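Local coordinates for Lic11098 (Leptospira interrogans serogroup Icterohaemorrhagiae serovar copenhageni, PDB 4U08), which is of unknown function but is a leucine-rich repeat solenoid of a human pathogen and may act as a virulence factor, at residues 300-305 with 323-328; 305-310 with 328-333. All coordinates share one frame; numbering follows the deposited sequence.

Interaction 1 of 2, residues 300-305 with 323-328. With ZN (zinc ion), chain C.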
# COMPACT_ATOMS: atom_id res chain seq x y z
N THR A 300 18.22 -5.06 -1.10
CA THR A 300 17.97 -5.04 0.33
C THR A 300 17.39 -6.37 0.81
O THR A 300 16.37 -6.82 0.29
CB THR A 300 17.05 -3.84 0.61
OG1 THR A 300 17.69 -2.64 0.18
CG2 THR A 300 16.74 -3.69 2.03
N LEU A 301 18.02 -6.97 1.83
CA LEU A 301 17.58 -8.24 2.42
C LEU A 301 17.54 -8.12 3.94
O LEU A 301 18.58 -7.90 4.58
CB LEU A 301 18.50 -9.37 1.93
CG LEU A 301 18.21 -10.81 2.40
CD1 LEU A 301 16.70 -11.22 2.15
CD2 LEU A 301 19.17 -11.78 1.74
N TYR A 302 16.33 -8.18 4.51
CA TYR A 302 16.11 -8.03 5.95
C TYR A 302 15.71 -9.36 6.52
O TYR A 302 14.68 -9.92 6.14
CB TYR A 302 15.03 -6.97 6.26
CG TYR A 302 15.32 -5.57 5.80
CD1 TYR A 302 16.45 -4.88 6.24
CD2 TYR A 302 14.40 -4.88 5.00
CE1 TYR A 302 16.68 -3.56 5.86
CE2 TYR A 302 14.61 -3.55 4.62
CZ TYR A 302 15.74 -2.89 5.08
OH TYR A 302 15.94 -1.59 4.67
N LEU A 303 16.56 -9.90 7.41
CA LEU A 303 16.33 -11.21 8.04
C LEU A 303 16.43 -11.14 9.56
O LEU A 303 16.67 -12.16 10.21
CB LEU A 303 17.32 -12.24 7.47
CG LEU A 303 17.15 -12.62 6.00
CD1 LEU A 303 18.43 -13.16 5.40
CD2 LEU A 303 16.02 -13.63 5.82
N GLY A 304 16.21 -9.96 10.12
CA GLY A 304 16.30 -9.78 11.56
C GLY A 304 15.36 -10.66 12.35
O GLY A 304 14.21 -10.87 11.95
N ASN A 305 15.84 -11.19 13.48
CA ASN A 305 15.01 -11.95 14.43
C ASN A 305 14.40 -13.23 13.84
O ASN A 305 13.43 -13.77 14.37
CB ASN A 305 13.93 -11.05 15.04
CG ASN A 305 13.68 -11.29 16.48
OD1 ASN A 305 14.50 -10.94 17.33
ND2 ASN A 305 12.48 -11.79 16.79
N SER A 323 22.35 -3.89 1.22
CA SER A 323 22.04 -3.94 2.64
C SER A 323 21.62 -5.33 3.08
O SER A 323 20.71 -5.91 2.49
CB SER A 323 20.96 -2.91 2.96
OG SER A 323 20.71 -2.90 4.36
N LEU A 324 22.29 -5.86 4.12
CA LEU A 324 21.97 -7.20 4.64
C LEU A 324 21.80 -7.15 6.15
O LEU A 324 22.71 -6.74 6.88
CB LEU A 324 23.04 -8.21 4.21
CG LEU A 324 22.92 -9.69 4.67
CD1 LEU A 324 21.55 -10.32 4.27
CD2 LEU A 324 24.11 -10.52 4.13
N ASP A 325 20.58 -7.46 6.62
CA ASP A 325 20.30 -7.38 8.05
C ASP A 325 20.10 -8.78 8.63
O ASP A 325 19.09 -9.42 8.35
CB ASP A 325 19.13 -6.42 8.35
CG ASP A 325 18.79 -6.25 9.82
OD1 ASP A 325 19.49 -6.87 10.69
OD2 ASP A 325 17.82 -5.52 10.12
N LEU A 326 21.05 -9.22 9.48
CA LEU A 326 20.99 -10.56 10.08
C LEU A 326 20.94 -10.51 11.58
O LEU A 326 21.28 -11.48 12.28
CB LEU A 326 22.18 -11.39 9.60
CG LEU A 326 22.12 -11.80 8.12
CD1 LEU A 326 23.51 -12.05 7.59
CD2 LEU A 326 21.21 -13.02 7.92
N GLU A 327 20.47 -9.37 12.09
CA GLU A 327 20.43 -9.14 13.53
C GLU A 327 19.60 -10.17 14.28
O GLU A 327 18.52 -10.52 13.82
CB GLU A 327 19.92 -7.72 13.83
CG GLU A 327 19.70 -7.45 15.32
CD GLU A 327 19.42 -6.00 15.69
OE1 GLU A 327 19.72 -5.09 14.89
OE2 GLU A 327 18.94 -5.79 16.83
N HIS A 328 20.09 -10.62 15.45
CA HIS A 328 19.36 -11.51 16.36
C HIS A 328 18.90 -12.82 15.71
O HIS A 328 17.76 -13.24 15.87
CB HIS A 328 18.18 -10.74 17.02
CG HIS A 328 17.79 -11.30 18.35
ND1 HIS A 328 16.88 -12.35 18.46
CD2 HIS A 328 18.22 -10.97 19.58
CE1 HIS A 328 16.79 -12.61 19.75
NE2 HIS A 328 17.56 -11.80 20.47
ZN ZN C . 17.72 -11.76 22.45
O HOH W 1 15.74 -7.19 9.59
O HOH W 2 15.80 -11.37 22.58
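The ring of Y302 presents its edge to D325: CB of the aspartate lies in the ring plane, 3.7 Å from Y302 CD1, and the carboxylate stands almost perpendicular to the ring, at 89°. One face of the same ring carries CG2 of T300, offset toward the rim. These side chains sit on the concave side of a leucine-rich repeat solenoid, where strands 300-302 and 323-325 run parallel, 4° apart, as successive rungs. L301 N donates to S323 O, D325 N to L301 O and L303 N to D325 O at 2.7 Å; past the strands the ladder continues with N305 N on E327 O.

On the inward side, leucines repeat in step. With CG anti to the backbone N in both, L301 and L324 point the same way, L301 CD2 lying 3.8 Å from L324 CD1; L303 and L326, holding CG beside the backbone N instead, lie side by side, L303 CD1 against L326 CD2. D325 also folds back on its own chain: OD1 accepts from E327 N at 3.0 Å, an Asx turn, while a water bound by G304 N makes a weak bond to OD2. The polar end of E327 turns to N348 of the next rung. Beside the amide of N305, with the planes 25° apart, the H328 imidazole binds a zinc ion through NE2 at 2.0 Å, and a water also binds it at 2.0 Å.

Interaction 2 of 2, residues 305-310 with 328-333. With ZN (zinc ion), chain C.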
# COMPACT_ATOMS: atom_id res chain seq x y z
N ASN A 305 15.84 -11.19 13.48
CA ASN A 305 15.01 -11.95 14.43
C ASN A 305 14.40 -13.23 13.84
O ASN A 305 13.43 -13.77 14.37
CB ASN A 305 13.93 -11.05 15.04
CG ASN A 305 13.68 -11.29 16.48
OD1 ASN A 305 14.50 -10.94 17.33
ND2 ASN A 305 12.48 -11.79 16.79
N ASN A 306 15.04 -13.79 12.83
CA ASN A 306 14.71 -15.12 12.39
C ASN A 306 15.50 -16.07 13.35
O ASN A 306 16.08 -15.64 14.36
CB ASN A 306 15.18 -15.34 10.96
CG ASN A 306 14.26 -14.87 9.92
OD1 ASN A 306 14.62 -14.06 9.06
ND2 ASN A 306 13.04 -15.33 10.00
N GLN A 307 15.59 -17.33 12.98
CA GLN A 307 16.28 -18.35 13.74
C GLN A 307 17.32 -19.00 12.86
O GLN A 307 17.59 -20.19 13.01
CB GLN A 307 15.25 -19.39 14.24
CG GLN A 307 14.31 -18.87 15.34
CD GLN A 307 13.11 -19.78 15.58
OE1 GLN A 307 13.15 -21.01 15.38
NE2 GLN A 307 12.00 -19.19 16.02
N LEU A 308 17.90 -18.25 11.90
CA LEU A 308 18.92 -18.82 11.01
C LEU A 308 20.19 -19.24 11.74
O LEU A 308 20.72 -18.47 12.54
CB LEU A 308 19.29 -17.82 9.91
CG LEU A 308 18.18 -17.46 8.93
CD1 LEU A 308 18.58 -16.22 8.13
CD2 LEU A 308 17.87 -18.65 8.01
N ASN A 309 20.68 -20.45 11.46
CA ASN A 309 21.93 -20.95 12.06
C ASN A 309 23.03 -20.75 11.10
O ASN A 309 24.15 -20.48 11.50
CB ASN A 309 21.83 -22.45 12.41
CG ASN A 309 21.13 -22.68 13.72
OD1 ASN A 309 21.46 -22.06 14.73
ND2 ASN A 309 20.14 -23.55 13.72
N PHE A 310 22.69 -20.82 9.80
CA PHE A 310 23.65 -20.67 8.72
C PHE A 310 22.99 -20.01 7.52
O PHE A 310 21.76 -19.95 7.41
CB PHE A 310 24.22 -22.05 8.27
CG PHE A 310 24.92 -22.84 9.34
CD1 PHE A 310 26.24 -22.56 9.69
CD2 PHE A 310 24.26 -23.86 10.02
CE1 PHE A 310 26.88 -23.27 10.73
CE2 PHE A 310 24.91 -24.59 11.04
CZ PHE A 310 26.21 -24.29 11.37
N HIS A 328 20.09 -10.62 15.45
CA HIS A 328 19.36 -11.51 16.36
C HIS A 328 18.90 -12.82 15.71
O HIS A 328 17.76 -13.24 15.87
CB HIS A 328 18.18 -10.74 17.02
CG HIS A 328 17.79 -11.30 18.35
ND1 HIS A 328 16.88 -12.35 18.46
CD2 HIS A 328 18.22 -10.97 19.58
CE1 HIS A 328 16.79 -12.61 19.75
NE2 HIS A 328 17.56 -11.80 20.47
N ASN A 329 19.76 -13.42 14.93
CA ASN A 329 19.53 -14.76 14.43
C ASN A 329 20.42 -15.63 15.36
O ASN A 329 20.83 -15.18 16.43
CB ASN A 329 19.95 -14.90 12.96
CG ASN A 329 18.87 -14.44 12.05
OD1 ASN A 329 17.89 -15.13 11.86
ND2 ASN A 329 18.95 -13.22 11.56
N GLN A 330 20.78 -16.81 14.94
CA GLN A 330 21.70 -17.57 15.79
C GLN A 330 22.87 -18.04 14.94
O GLN A 330 23.25 -19.19 14.98
CB GLN A 330 20.94 -18.70 16.55
CG GLN A 330 19.86 -19.40 15.73
CD GLN A 330 18.86 -20.10 16.62
OE1 GLN A 330 18.98 -21.31 16.90
NE2 GLN A 330 17.85 -19.38 17.07
N LEU A 331 23.40 -17.15 14.08
CA LEU A 331 24.48 -17.53 13.18
C LEU A 331 25.75 -17.90 13.92
O LEU A 331 26.22 -17.14 14.76
CB LEU A 331 24.80 -16.42 12.15
CG LEU A 331 23.71 -16.11 11.14
CD1 LEU A 331 24.03 -14.78 10.40
CD2 LEU A 331 23.58 -17.25 10.14
N ASN A 332 26.32 -19.06 13.55
CA ASN A 332 27.54 -19.63 14.12
C ASN A 332 28.72 -19.23 13.27
O ASN A 332 29.83 -19.12 13.75
CB ASN A 332 27.39 -21.19 14.17
CG ASN A 332 26.10 -21.62 14.85
OD1 ASN A 332 25.12 -21.96 14.19
ND2 ASN A 332 26.03 -21.47 16.16
N ALA A 333 28.49 -19.03 11.97
CA ALA A 333 29.54 -18.64 11.02
C ALA A 333 28.94 -17.96 9.79
O ALA A 333 27.75 -18.09 9.55
CB ALA A 333 30.33 -19.88 10.57
ZN ZN C . 17.72 -11.76 22.45
O HOH W 3 15.86 -14.97 16.87
O HOH W 2 15.80 -11.37 22.58
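Beyond N305 and H328 the two backbones, neither helix nor strand, travel in nearly the same direction, 14° apart, and approach most closely at N309 and L331, whose CA atoms are 4.4 Å from each other. Q330 N donates to L308 O at 2.9 Å, and farther along N332 N makes a weak bond to N309 O. That carbonyl oxygen also receives the CA-H of L331, as N306 O receives that of N329. Where the chains begin to run together, N306 O and H328 O are two acceptors facing each other; one water donates to both, at 2.6 Å to N306 O and 2.8 Å to H328 O, and so bridges them.

N329 reaches across with its amide. Its CG stands anti to the carbonyl carbon (chi1 -84°), which brings OD1 to L308 N, 3.1 Å away, although the placing of this oxygen is less certain. The other end of the amide, ND2, donates to L303 O and L326 O. This is the asparagine ladder of leucine-rich repeats: an asparagine recurring at the same place in most turns ties its own coil to the preceding one, and N352 takes the corresponding position in the following repeat, where its OD1 accepts from L331 N.

Inside the coil L308 and L331 continue the leucine stack, with L331 CD2 4.3 Å from L308 CB. Toward the outer side Q307 and Q330 extend alongside each other, their amide planes 28° apart. At the far end the side chain of N332 crosses one face of the F310 ring obliquely.

In the fold
Interactions 1 and 2 are consecutive stretches of the same rung-to-rung contact, their centres about 10 Å apart and joined through N305 and H328. Along the chain the segments alternate: 300-305 runs straight into 305-310, and after the 12 residues 311-322 the pattern returns as 323-328 and 328-333. Interaction 1 pairs strands 300-302 and 323-325; interaction 2 follows both chains into the loops leading away from them. The amide of N329 in interaction 2 reaches back to the backbone of interaction 1. L308 CD1 packs on L303 CD1 and L326 CD2, making the leucine interior continuous. Repetition of this 23-residue register along the chain builds the curved solenoid, with zinc bound by H328 at the turn.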